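Local coordinates for protein mannan endo-1,6-alpha-mannosidase (Chaetomium thermophilum, PDB 6RY0) that probably cleaves alpha-1,6-mannosidic linkages and acts as a transglycosidase in moving GPI-anchored glycoproteins into the fungal cell wall, at residues A[37-51]-A[82-95]. Sequence-based numbering, arbitrary orientation. Where two conformers were deposited one is given.
Sequences LESARTLAYDMMLFY and MMGTYVDYWHLTGD
An antiparallel helix pair of the mainly helical (alpha/alpha)6 fold of glycoside hydrolase family 76 joins 37-51 to 82-95; the axes of helix segments 37-48 and 82-93 approach to 11.2 Å at 158°. Two tyrosines one turn apart, Tyr86 and Tyr89, fill that wide spacing opposite the small Ala40 and Ala44. Tyr86 OH donates to Ala44 O at 2.7 Å, lying in the carbonyl plane on a lone pair (C=O...O angle 127°), while the same oxygen keeps its helical bond from Met48 N. The Met48 chain, bent at chi2 and chi3, folds its CE over one face of the Tyr86 ring, 3.9 Å from the centroid; in the given conformer Met47 CG lies at the ring edge. Tyr89 is sandwiched: Ala44 CB makes a CH-pi contact on one face, and Thr93 OG1 sits over the other. At the phenol end, Tyr89 OH donates to the anti lone pair of Asp95 OD2 (2.6 Å) and accepts from a water that also donates to Leu37 O. Beyond Tyr86, Met82, extended past CG, brings CE to 3.6 Å from Tyr51 CB. Helix 389-401 packs on both Met47 and Tyr89. The two phenols thus serve as apolar filler and as polar links, one gripping a backbone carbonyl directly, the other joined to the facing helix through water.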
ATOM      1  N   LEU A  37      22.168   1.499   4.308  1.00  9.48           N
ATOM      2  CA  LEU A  37      21.781   0.495   5.301  1.00  9.95           C
ATOM      3  C   LEU A  37      21.730   1.067   6.692  1.00  9.25           C
ATOM      4  O   LEU A  37      20.791   0.784   7.434  1.00  9.54           O
ATOM      5  CB  LEU A  37      22.727  -0.702   5.262  1.00 10.83           C
ATOM      6  CG  LEU A  37      22.567  -1.645   4.078  1.00 11.05           C
ATOM      7  CD1 LEU A  37      23.818  -2.529   3.945  1.00 12.50           C
ATOM      8  CD2 LEU A  37      21.347  -2.506   4.278  1.00 10.73           C
ATOM      9  N   GLU A  38      22.733   1.868   7.054  0.90  8.91           N
ATOM     10  CA  GLU A  38      22.731   2.463   8.379  0.90  9.64           C
ATOM     11  C   GLU A  38      21.585   3.449   8.548  0.90  9.17           C
ATOM     12  O   GLU A  38      20.918   3.463   9.589  0.90  9.16           O
ATOM     13  CB  GLU A  38      24.074   3.156   8.677  0.90 11.02           C
ATOM     14  CG  GLU A  38      24.098   3.900  10.017  0.90 13.50           C
ATOM     15  CD  GLU A  38      25.398   4.598  10.328  0.90 15.25           C
ATOM     16  OE1 GLU A  38      26.462   3.987  10.036  0.90 17.74           O
ATOM     17  OE2 GLU A  38      25.356   5.746  10.895  0.90 14.80           O
ATOM     18  N   SER A  39      21.380   4.319   7.560  1.00  9.16           N
ATOM     19  CA  SER A  39      20.269   5.258   7.638  1.00  8.40           C
ATOM     20  C   SER A  39      18.933   4.521   7.756  1.00  7.91           C
ATOM     21  O   SER A  39      18.088   4.875   8.574  1.00  7.75           O
ATOM     22  CB  SER A  39      20.280   6.176   6.438  1.00  8.55           C
ATOM     23  OG  SER A  39      21.391   7.050   6.518  1.00  9.82           O
ATOM     24  N   ALA A  40      18.745   3.491   6.937  1.00  7.89           N
ATOM     25  CA  ALA A  40      17.506   2.718   7.004  1.00  7.97           C
ATOM     26  C   ALA A  40      17.328   2.063   8.365  1.00  7.71           C
ATOM     27  O   ALA A  40      16.210   2.029   8.880  1.00  7.84           O
ATOM     28  CB  ALA A  40      17.488   1.672   5.887  1.00  8.04           C
ATOM     29  N   ARG A  41      18.401   1.549   8.957  1.00  8.48           N
ATOM     30  CA  ARG A  41      18.263   0.928  10.259  0.59  8.03           C
ATOM     31  C   ARG A  41      17.838   1.938  11.313  1.00  7.92           C
ATOM     32  O   ARG A  41      16.990   1.641  12.164  1.00  8.32           O
ATOM     33  CB  ARG A  41      19.579   0.242  10.634  0.59  8.58           C
ATOM     34  CG  ARG A  41      19.447  -0.687  11.786  0.59  9.73           C
ATOM     35  CD  ARG A  41      20.728  -1.384  12.140  0.59 11.30           C
ATOM     36  NE  ARG A  41      21.499  -0.622  13.118  0.59 14.56           N
ATOM     37  CZ  ARG A  41      21.198  -0.497  14.417  0.59 15.03           C
ATOM     38  NH1 ARG A  41      20.112  -1.089  14.958  0.59 16.64           N
ATOM     39  NH2 ARG A  41      21.975   0.253  15.202  0.59 12.17           N
ATOM     40  N   THR A  42      18.389   3.140  11.254  1.00  8.12           N
ATOM     41  CA  THR A  42      17.997   4.167  12.215  1.00  8.29           C
ATOM     42  C   THR A  42      16.584   4.648  11.975  1.00  7.59           C
ATOM     43  O   THR A  42      15.818   4.861  12.931  1.00  7.92           O
ATOM     44  CB  THR A  42      19.014   5.330  12.161  1.00  9.62           C
ATOM     45  OG1 THR A  42      20.340   4.829  12.357  1.00 12.10           O
ATOM     46  CG2 THR A  42      18.693   6.405  13.176  1.00  9.73           C
ATOM     47  N   LEU A  43      16.199   4.775  10.711  1.00  7.23           N
ATOM     48  CA  LEU A  43      14.825   5.143  10.381  1.00  7.24           C
ATOM     49  C   LEU A  43      13.854   4.047  10.835  1.00  7.09           C
ATOM     50  O   LEU A  43      12.723   4.341  11.274  1.00  7.36           O
ATOM     51  CB  LEU A  43      14.692   5.383   8.880  1.00  7.19           C
ATOM     52  CG  LEU A  43      15.331   6.686   8.400  1.00  7.29           C
ATOM     53  CD1 LEU A  43      15.622   6.603   6.916  1.00  7.91           C
ATOM     54  CD2 LEU A  43      14.450   7.855   8.722  1.00  8.22           C
ATOM     55  N   ALA A  44      14.255   2.785  10.742  1.00  7.21           N
ATOM     56  CA  ALA A  44      13.418   1.686  11.192  1.00  7.36           C
ATOM     57  C   ALA A  44      13.222   1.761  12.708  1.00  7.16           C
ATOM     58  O   ALA A  44      12.142   1.456  13.226  1.00  7.59           O
ATOM     59  CB  ALA A  44      13.999   0.341  10.756  1.00  7.72           C
ATOM     60  N   TYR A  45      14.269   2.130  13.431  1.00  7.57           N
ATOM     61  CA  TYR A  45      14.189   2.341  14.878  1.00  7.68           C
ATOM     62  C   TYR A  45      13.225   3.484  15.194  1.00  7.09           C
ATOM     63  O   TYR A  45      12.343   3.332  16.034  1.00  7.70           O
ATOM     64  CB  TYR A  45      15.622   2.612  15.405  1.00  8.20           C
ATOM     65  CG  TYR A  45      15.653   2.934  16.875  1.00  8.03           C
ATOM     66  CD1 TYR A  45      15.420   4.217  17.334  1.00  9.08           C
ATOM     67  CD2 TYR A  45      15.927   1.927  17.818  1.00  8.92           C
ATOM     68  CE1 TYR A  45      15.411   4.467  18.739  1.00  9.72           C
ATOM     69  CE2 TYR A  45      15.932   2.183  19.183  1.00 10.01           C
ATOM     70  CZ  TYR A  45      15.637   3.422  19.617  1.00  9.83           C
ATOM     71  OH  TYR A  45      15.590   3.702  20.963  1.00 11.23           O
ATOM     72  N   ASP A  46      13.398   4.639  14.557  1.00  7.38           N
ATOM     73  CA  ASP A  46      12.547   5.776  14.867  1.00  7.75           C
ATOM     74  C   ASP A  46      11.097   5.515  14.530  1.00  7.64           C
ATOM     75  O   ASP A  46      10.218   5.950  15.269  1.00  8.60           O
ATOM     76  CB  ASP A  46      13.030   7.039  14.170  1.00  7.78           C
ATOM     77  CG  ASP A  46      14.133   7.756  14.930  1.00  8.57           C
ATOM     78  OD1 ASP A  46      14.498   7.292  16.034  1.00  9.73           O
ATOM     79  OD2 ASP A  46      14.622   8.814  14.425  1.00  9.50           O
ATOM     80  N   MET A  47      10.799   4.797  13.457  1.00  7.44           N
ATOM     81  CA  MET A  47       9.415   4.474  13.150  0.81  7.98           C
ATOM     82  C   MET A  47       8.847   3.522  14.222  1.00  7.49           C
ATOM     83  O   MET A  47       7.706   3.659  14.644  1.00  8.58           O
ATOM     84  CB  MET A  47       9.333   3.858  11.750  0.81  9.31           C
ATOM     85  CG  MET A  47       7.983   3.333  11.315  0.81  9.22           C
ATOM     86  SD  MET A  47       6.753   4.616  11.227  0.81  8.65           S
ATOM     87  CE  MET A  47       5.234   3.716  11.438  0.81 11.54           C
ATOM     88  N   MET A  48       9.652   2.575  14.673  1.00  7.53           N
ATOM     89  CA  MET A  48       9.177   1.589  15.631  1.00  8.01           C
ATOM     90  C   MET A  48       8.858   2.243  16.971  1.00  8.57           C
ATOM     91  O   MET A  48       8.020   1.722  17.696  1.00  8.94           O
ATOM     92  CB  MET A  48      10.181   0.446  15.785  1.00  8.19           C
ATOM     93  CG  MET A  48       9.738  -0.781  16.573  1.00 12.78           C
ATOM     94  SD  MET A  48       8.303  -1.566  15.781  1.00 13.50           S
ATOM     95  CE  MET A  48       8.624  -2.468  14.318  1.00 14.86           C
ATOM     96  N   LEU A  49       9.471   3.385  17.303  1.00  8.50           N
ATOM     97  CA  LEU A  49       9.150   4.076  18.545  1.00  8.82           C
ATOM     98  C   LEU A  49       7.661   4.460  18.612  1.00  9.66           C
ATOM     99  O   LEU A  49       7.107   4.615  19.702  1.00 11.37           O
ATOM    100  CB  LEU A  49       9.990   5.333  18.732  1.00  9.36           C
ATOM    101  CG  LEU A  49      11.482   5.099  18.943  1.00 10.41           C
ATOM    102  CD1 LEU A  49      12.194   6.465  18.962  1.00 10.87           C
ATOM    103  CD2 LEU A  49      11.759   4.343  20.227  1.00 11.05           C
ATOM    104  N   PHE A  50       7.007   4.671  17.461  1.00  8.87           N
ATOM    105  CA  PHE A  50       5.590   5.008  17.482  1.00  9.19           C
ATOM    106  C   PHE A  50       4.709   3.829  17.882  1.00  9.28           C
ATOM    107  O   PHE A  50       3.564   4.022  18.289  1.00 10.38           O
ATOM    108  CB  PHE A  50       5.152   5.497  16.099  1.00 10.01           C
ATOM    109  CG  PHE A  50       5.734   6.825  15.712  1.00 10.14           C
ATOM    110  CD1 PHE A  50       5.140   8.009  16.106  1.00 11.57           C
ATOM    111  CD2 PHE A  50       6.842   6.893  14.913  1.00  9.95           C
ATOM    112  CE1 PHE A  50       5.677   9.230  15.743  1.00 12.30           C
ATOM    113  CE2 PHE A  50       7.392   8.119  14.563  1.00 10.57           C
ATOM    114  CZ  PHE A  50       6.810   9.287  14.983  1.00 11.40           C
ATOM    115  N   TYR A  51       5.200   2.628  17.655  1.00  8.96           N
ATOM    116  CA  TYR A  51       4.435   1.397  17.757  1.00  9.68           C
ATOM    117  C   TYR A  51       4.574   0.804  19.154  1.00 10.24           C
ATOM    118  O   TYR A  51       5.677   0.582  19.617  1.00 12.54           O
ATOM    119  CB  TYR A  51       4.941   0.410  16.722  1.00 10.77           C
ATOM    120  CG  TYR A  51       4.264  -0.928  16.780  1.00 10.51           C
ATOM    121  CD1 TYR A  51       2.964  -1.097  16.332  1.00 10.36           C
ATOM    122  CD2 TYR A  51       4.938  -2.052  17.249  1.00 10.53           C
ATOM    123  CE1 TYR A  51       2.343  -2.345  16.378  1.00 10.37           C
ATOM    124  CE2 TYR A  51       4.330  -3.293  17.299  1.00 10.50           C
ATOM    125  CZ  TYR A  51       3.031  -3.435  16.862  1.00  9.86           C
ATOM    126  OH  TYR A  51       2.392  -4.638  16.869  1.00 10.57           O
ATOM    127  N   MET A  82       2.071  -0.240   7.943  1.00  7.04           N
ATOM    128  CA  MET A  82       3.331  -0.352   8.682  1.00  6.75           C
ATOM    129  C   MET A  82       3.891  -1.765   8.579  1.00  6.64           C
ATOM    130  O   MET A  82       5.088  -1.952   8.347  1.00  6.54           O
ATOM    131  CB  MET A  82       3.124   0.037  10.142  1.00  7.44           C
ATOM    132  CG  MET A  82       4.404  -0.072  10.946  1.00  8.50           C
ATOM    133  SD  MET A  82       4.100   0.083  12.707  1.00  9.97           S
ATOM    134  CE  MET A  82       5.681  -0.581  13.307  1.00 12.98           C
ATOM    135  N   MET A  83       3.051  -2.784   8.776  1.00  6.68           N
ATOM    136  CA  MET A  83       3.548  -4.146   8.709  1.00  6.70           C
ATOM    137  C   MET A  83       4.220  -4.388   7.375  1.00  6.70           C
ATOM    138  O   MET A  83       5.315  -4.934   7.290  1.00  7.04           O
ATOM    139  CB  MET A  83       2.423  -5.158   8.949  1.00  7.34           C
ATOM    140  CG  MET A  83       1.717  -5.075  10.303  1.00  7.64           C
ATOM    141  SD  MET A  83       2.707  -5.282  11.786  1.00  8.55           S
ATOM    142  CE  MET A  83       2.955  -3.573  12.275  1.00 10.23           C
ATOM    143  N   GLY A  84       3.544  -4.014   6.291  1.00  6.55           N
ATOM    144  CA  GLY A  84       4.122  -4.231   4.978  1.00  6.93           C
ATOM    145  C   GLY A  84       5.420  -3.465   4.773  1.00  6.40           C
ATOM    146  O   GLY A  84       6.360  -3.961   4.155  1.00  6.64           O
ATOM    147  N   THR A  85       5.491  -2.249   5.300  1.00  6.44           N
ATOM    148  CA  THR A  85       6.720  -1.463   5.212  1.00  6.41           C
ATOM    149  C   THR A  85       7.904  -2.228   5.816  1.00  6.54           C
ATOM    150  O   THR A  85       9.008  -2.211   5.271  1.00  6.63           O
ATOM    151  CB  THR A  85       6.555  -0.102   5.899  1.00  6.87           C
ATOM    152  OG1 THR A  85       5.473   0.608   5.290  1.00  7.45           O
ATOM    153  CG2 THR A  85       7.788   0.746   5.741  1.00  7.65           C
ATOM    154  N   TYR A  86       7.674  -2.919   6.937  1.00  6.39           N
ATOM    155  CA  TYR A  86       8.709  -3.675   7.584  1.00  6.40           C
ATOM    156  C   TYR A  86       9.018  -5.019   6.922  1.00  6.60           C
ATOM    157  O   TYR A  86      10.159  -5.480   6.978  1.00  6.93           O
ATOM    158  CB  TYR A  86       8.443  -3.882   9.091  1.00  7.15           C
ATOM    159  CG  TYR A  86       8.825  -2.642   9.885  1.00  6.98           C
ATOM    160  CD1 TYR A  86       7.981  -1.545   9.963  1.00  7.86           C
ATOM    161  CD2 TYR A  86      10.049  -2.560  10.538  1.00  7.62           C
ATOM    162  CE1 TYR A  86       8.346  -0.409  10.639  1.00  8.53           C
ATOM    163  CE2 TYR A  86      10.421  -1.417  11.230  1.00  7.80           C
ATOM    164  CZ  TYR A  86       9.568  -0.347  11.265  1.00  8.36           C
ATOM    165  OH  TYR A  86       9.866   0.796  11.943  1.00  9.55           O
ATOM    166  N   VAL A  87       8.033  -5.637   6.294  1.00  6.49           N
ATOM    167  CA  VAL A  87       8.315  -6.794   5.447  1.00  7.01           C
ATOM    168  C   VAL A  87       9.260  -6.394   4.315  1.00  6.91           C
ATOM    169  O   VAL A  87      10.239  -7.090   4.010  1.00  7.69           O
ATOM    170  CB  VAL A  87       6.993  -7.380   4.914  1.00  7.07           C
ATOM    171  CG1 VAL A  87       7.239  -8.442   3.853  1.00  8.28           C
ATOM    172  CG2 VAL A  87       6.162  -7.973   6.060  1.00  7.23           C
ATOM    173  N   ASP A  88       8.986  -5.245   3.698  1.00  6.76           N
ATOM    174  CA  ASP A  88       9.886  -4.705   2.673  0.66  6.68           C
ATOM    175  C   ASP A  88      11.250  -4.329   3.260  1.00  6.94           C
ATOM    176  O   ASP A  88      12.278  -4.600   2.645  1.00  7.40           O
ATOM    177  CB  ASP A  88       9.276  -3.513   1.930  0.66  6.65           C
ATOM    178  CG  ASP A  88       8.700  -3.868   0.584  0.66  7.13           C
ATOM    179  OD1 ASP A  88       9.058  -4.917   0.000  0.66  7.95           O
ATOM    180  OD2 ASP A  88       7.884  -3.032   0.099  0.66  8.49           O
ATOM    181  N   TYR A  89      11.261  -3.697   4.429  1.00  6.84           N
ATOM    182  CA  TYR A  89      12.525  -3.307   5.071  1.00  7.34           C
ATOM    183  C   TYR A  89      13.458  -4.501   5.207  1.00  7.76           C
ATOM    184  O   TYR A  89      14.640  -4.422   4.837  1.00  8.23           O
ATOM    185  CB  TYR A  89      12.250  -2.659   6.424  1.00  7.40           C
ATOM    186  CG  TYR A  89      13.501  -2.450   7.250  1.00  7.53           C
ATOM    187  CD1 TYR A  89      14.383  -1.441   6.965  1.00  7.88           C
ATOM    188  CD2 TYR A  89      13.804  -3.302   8.308  1.00  8.29           C
ATOM    189  CE1 TYR A  89      15.572  -1.289   7.704  1.00  8.73           C
ATOM    190  CE2 TYR A  89      14.975  -3.169   9.034  1.00  8.58           C
ATOM    191  CZ  TYR A  89      15.865  -2.171   8.704  1.00  8.60           C
ATOM    192  OH  TYR A  89      17.061  -2.004   9.350  1.00  9.85           O
ATOM    193  N   TRP A  90      12.959  -5.611   5.743  1.00  7.78           N
ATOM    194  CA  TRP A  90      13.792  -6.792   5.887  1.00  8.58           C
ATOM    195  C   TRP A  90      14.247  -7.317   4.528  1.00  7.97           C
ATOM    196  O   TRP A  90      15.401  -7.712   4.361  1.00  8.99           O
ATOM    197  CB  TRP A  90      13.043  -7.859   6.688  1.00  9.15           C
ATOM    198  CG  TRP A  90      13.656  -9.213   6.553  1.00  9.25           C
ATOM    199  CD1 TRP A  90      14.787  -9.707   7.150  1.00 10.41           C
ATOM    200  CD2 TRP A  90      13.171 -10.254   5.703  1.00  9.25           C
ATOM    201  NE1 TRP A  90      15.011 -10.995   6.733  1.00 11.41           N
ATOM    202  CE2 TRP A  90      14.035 -11.351   5.833  1.00 10.80           C
ATOM    203  CE3 TRP A  90      12.092 -10.338   4.820  1.00  9.90           C
ATOM    204  CZ2 TRP A  90      13.841 -12.551   5.110  1.00 12.03           C
ATOM    205  CZ3 TRP A  90      11.906 -11.498   4.108  1.00 10.68           C
ATOM    206  CH2 TRP A  90      12.751 -12.593   4.264  1.00 12.43           C
ATOM    207  N   HIS A  91      13.337  -7.364   3.560  1.00  7.75           N
ATOM    208  CA  HIS A  91      13.665  -7.824   2.221  1.00  7.90           C
ATOM    209  C   HIS A  91      14.790  -7.009   1.584  1.00  8.11           C
ATOM    210  O   HIS A  91      15.611  -7.538   0.850  1.00  9.20           O
ATOM    211  CB  HIS A  91      12.381  -7.769   1.396  1.00  8.20           C
ATOM    212  CG  HIS A  91      12.514  -8.018  -0.063  1.00  8.20           C
ATOM    213  ND1 HIS A  91      12.848  -9.235  -0.589  1.00  9.05           N
ATOM    214  CD2 HIS A  91      12.250  -7.214  -1.118  1.00  8.79           C
ATOM    215  CE1 HIS A  91      12.802  -9.169  -1.913  1.00  9.79           C
ATOM    216  NE2 HIS A  91      12.441  -7.944  -2.266  1.00  9.27           N
ATOM    217  N   LEU A  92      14.755  -5.695   1.793  1.00  8.04           N
ATOM    218  CA  LEU A  92      15.662  -4.755   1.152  1.00  8.14           C
ATOM    219  C   LEU A  92      17.009  -4.669   1.862  1.00  9.09           C
ATOM    220  O   LEU A  92      18.028  -4.401   1.246  1.00 10.16           O
ATOM    221  CB  LEU A  92      15.003  -3.373   1.116  1.00  8.31           C
ATOM    222  CG  LEU A  92      13.875  -3.285   0.081  1.00  9.02           C
ATOM    223  CD1 LEU A  92      12.910  -2.169   0.415  1.00  8.60           C
ATOM    224  CD2 LEU A  92      14.405  -3.129  -1.310  1.00  9.96           C
ATOM    225  N   THR A  93      17.016  -4.841   3.189  1.00  9.34           N
ATOM    226  CA  THR A  93      18.212  -4.622   3.992  1.00  9.89           C
ATOM    227  C   THR A  93      18.853  -5.883   4.554  1.00 10.97           C
ATOM    228  O   THR A  93      20.017  -5.865   4.892  1.00 12.54           O
ATOM    229  CB  THR A  93      17.921  -3.689   5.187  1.00  9.74           C
ATOM    230  OG1 THR A  93      17.115  -4.378   6.140  1.00  9.83           O
ATOM    231  CG2 THR A  93      17.355  -2.355   4.779  1.00 10.06           C
ATOM    232  N   GLY A  94      18.089  -6.958   4.665  1.00 10.85           N
ATOM    233  CA  GLY A  94      18.544  -8.146   5.333  1.00 11.59           C
ATOM    234  C   GLY A  94      18.487  -8.103   6.845  1.00 12.28           C
ATOM    235  O   GLY A  94      18.892  -9.050   7.490  1.00 14.77           O
ATOM    236  N   ASP A  95      17.994  -7.016   7.409  1.00 11.09           N
ATOM    237  CA  ASP A  95      17.925  -6.865   8.867  1.00 11.01           C
ATOM    238  C   ASP A  95      16.636  -7.499   9.373  1.00 10.83           C
ATOM    239  O   ASP A  95      15.567  -6.961   9.080  1.00 10.28           O
ATOM    240  CB  ASP A  95      17.939  -5.376   9.216  1.00 11.16           C
ATOM    241  CG  ASP A  95      17.800  -5.112  10.684  1.00 11.04           C
ATOM    242  OD1 ASP A  95      17.894  -6.077  11.493  1.00 11.66           O
ATOM    243  OD2 ASP A  95      17.594  -3.928  11.047  1.00 11.84           O
TER
HETATM  244  O   HOH W   1      19.330  -1.711   7.471  1.00 12.18           O
HETATM  245  O   HOH W   2      17.844  -2.915  13.526  1.00 17.11           O